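Local coordinates for protein UDP-N-Acetylglucosamine 2-Epimerase (Thermus thermophilus, PDB 1V4V) that probably interconverts UDP-N-acetylglucosamine and UDP-N-acetylmannosamine by epimerisation at C2 of the sugar, working as a two-domain homodimer, at residues 125-128 against 132-135. Residues are numbered along the deposited sequence; the frame is centred on the assembly and turned at random.
Sequences LRSG and EPFP
In the loop joining strand 118-121 to helix 136-146 of the N-terminal Rossmann-like domain, Ser127 reaches across to the backbone of Glu132 and bridges the two sides of the loop. Its hydroxyl donates a hydrogen bond from OG to Glu132 O at 2.7 Å. OG approaches at 130° to the C=O bond of Glu132, tilted 27° out of the carbonyl plane. With chi1 at 71°, OG lies over its own backbone, within reach of both Asn129 N and Glu132 O. OG also accepts the N-H of Asn129, making an ST turn, so one bond given and one received hold the hydroxyl's rotation. Beside this bond, Pro133 CD rests 3.5 Å from Ser127 OG and 3.6 Å from Ser127 CB. The Glu132-Pro133 peptide is cis, as is Phe134-Pro135, and Pro135 takes the N-cap position of helix 136-146. From that helix, Glu137 accepts hydrogen bonds from the backbone N of both Ser127 and Gly128, tying 127-128 to its first turn, while Phe134 packs against Phe112 and Leu113 of the second subunit. This small contact at the surface is an ST turn whose hydroxyl also bridges to the far side of the loop, in a beta-alpha connection of the GT-B fold.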
ATOM      1  N   LEU A 125      -8.723   4.342  -8.975  1.00 28.60           N
ATOM      2  CA  LEU A 125      -8.534   5.698  -9.480  1.00 31.74           C
ATOM      3  C   LEU A 125      -7.129   6.174  -9.115  1.00 32.23           C
ATOM      4  O   LEU A 125      -6.696   6.029  -7.974  1.00 31.78           O
ATOM      5  CB  LEU A 125      -9.595   6.631  -8.896  1.00 32.17           C
ATOM      6  CG  LEU A 125     -11.036   6.178  -9.169  1.00 35.23           C
ATOM      7  CD1 LEU A 125     -12.013   7.234  -8.660  1.00 37.37           C
ATOM      8  CD2 LEU A 125     -11.234   5.947 -10.661  1.00 35.38           C
ATOM      9  N   ARG A 126      -6.420   6.734 -10.092  1.00 32.49           N
ATOM     10  CA  ARG A 126      -5.054   7.199  -9.869  1.00 32.65           C
ATOM     11  C   ARG A 126      -4.752   8.557 -10.496  1.00 34.46           C
ATOM     12  O   ARG A 126      -5.363   8.951 -11.494  1.00 33.10           O
ATOM     13  CB  ARG A 126      -4.063   6.178 -10.431  1.00 31.61           C
ATOM     14  CG  ARG A 126      -4.104   4.811  -9.767  1.00 32.21           C
ATOM     15  CD  ARG A 126      -3.450   4.835  -8.392  1.00 30.30           C
ATOM     16  NE  ARG A 126      -3.391   3.501  -7.795  1.00 27.85           N
ATOM     17  CZ  ARG A 126      -4.365   2.949  -7.080  1.00 27.22           C
ATOM     18  NH1 ARG A 126      -5.492   3.612  -6.859  1.00 25.59           N
ATOM     19  NH2 ARG A 126      -4.209   1.729  -6.579  1.00 26.67           N
ATOM     20  N   SER A 127      -3.794   9.262  -9.901  1.00 34.31           N
ATOM     21  CA  SER A 127      -3.364  10.561 -10.399  1.00 34.37           C
ATOM     22  C   SER A 127      -2.014  10.354 -11.069  1.00 36.45           C
ATOM     23  O   SER A 127      -1.602  11.137 -11.925  1.00 37.53           O
ATOM     24  CB  SER A 127      -3.197  11.553  -9.250  1.00 33.68           C
ATOM     25  OG  SER A 127      -2.058  11.232  -8.468  1.00 30.45           O
ATOM     26  N   GLY A 128      -1.330   9.287 -10.666  1.00 36.91           N
ATOM     27  CA  GLY A 128      -0.022   8.985 -11.217  1.00 36.18           C
ATOM     28  C   GLY A 128       1.051   9.866 -10.606  1.00 34.94           C
ATOM     29  O   GLY A 128       2.188   9.897 -11.083  1.00 35.62           O
ATOM     30  N   GLU A 132       0.694  14.676  -5.692  1.00 36.09           N
ATOM     31  CA  GLU A 132      -0.619  15.266  -5.933  1.00 37.50           C
ATOM     32  C   GLU A 132      -1.625  14.243  -6.446  1.00 35.73           C
ATOM     33  O   GLU A 132      -1.516  13.762  -7.575  1.00 35.74           O
ATOM     34  CB  GLU A 132      -0.503  16.408  -6.942  1.00 41.70           C
ATOM     35  CG  GLU A 132      -1.819  17.117  -7.221  1.00 46.57           C
ATOM     36  CD  GLU A 132      -2.432  17.715  -5.969  1.00 50.18           C
ATOM     37  OE1 GLU A 132      -1.764  18.553  -5.324  1.00 52.05           O
ATOM     38  OE2 GLU A 132      -3.580  17.351  -5.630  1.00 51.61           O
ATOM     39  N   PRO A 133      -2.633  13.908  -5.626  1.00 33.56           N
ATOM     40  CA  PRO A 133      -2.853  14.437  -4.278  1.00 32.47           C
ATOM     41  C   PRO A 133      -2.017  13.744  -3.199  1.00 31.64           C
ATOM     42  O   PRO A 133      -1.772  12.536  -3.260  1.00 31.21           O
ATOM     43  CB  PRO A 133      -4.344  14.215  -4.072  1.00 33.22           C
ATOM     44  CG  PRO A 133      -4.548  12.899  -4.749  1.00 34.24           C
ATOM     45  CD  PRO A 133      -3.773  13.072  -6.046  1.00 34.35           C
ATOM     46  N   PHE A 134      -1.581  14.524  -2.217  1.00 30.02           N
ATOM     47  CA  PHE A 134      -0.787  14.007  -1.107  1.00 29.09           C
ATOM     48  C   PHE A 134      -1.627  14.132   0.157  1.00 28.97           C
ATOM     49  O   PHE A 134      -2.182  15.198   0.433  1.00 29.20           O
ATOM     50  CB  PHE A 134       0.495  14.827  -0.940  1.00 29.53           C
ATOM     51  CG  PHE A 134       1.277  14.487   0.298  1.00 27.13           C
ATOM     52  CD1 PHE A 134       2.110  13.371   0.328  1.00 25.93           C
ATOM     53  CD2 PHE A 134       1.158  15.264   1.445  1.00 28.29           C
ATOM     54  CE1 PHE A 134       2.811  13.037   1.478  1.00 26.13           C
ATOM     55  CE2 PHE A 134       1.856  14.938   2.608  1.00 29.96           C
ATOM     56  CZ  PHE A 134       2.686  13.820   2.624  1.00 27.48           C
ATOM     57  N   PRO A 135      -1.724  13.056   0.951  1.00 27.13           N
ATOM     58  CA  PRO A 135      -1.109  11.735   0.776  1.00 25.64           C
ATOM     59  C   PRO A 135      -2.055  10.700   0.159  1.00 24.36           C
ATOM     60  O   PRO A 135      -1.766   9.503   0.178  1.00 24.18           O
ATOM     61  CB  PRO A 135      -0.728  11.365   2.198  1.00 26.57           C
ATOM     62  CG  PRO A 135      -1.934  11.847   2.958  1.00 25.47           C
ATOM     63  CD  PRO A 135      -2.211  13.219   2.336  1.00 27.37           C
TER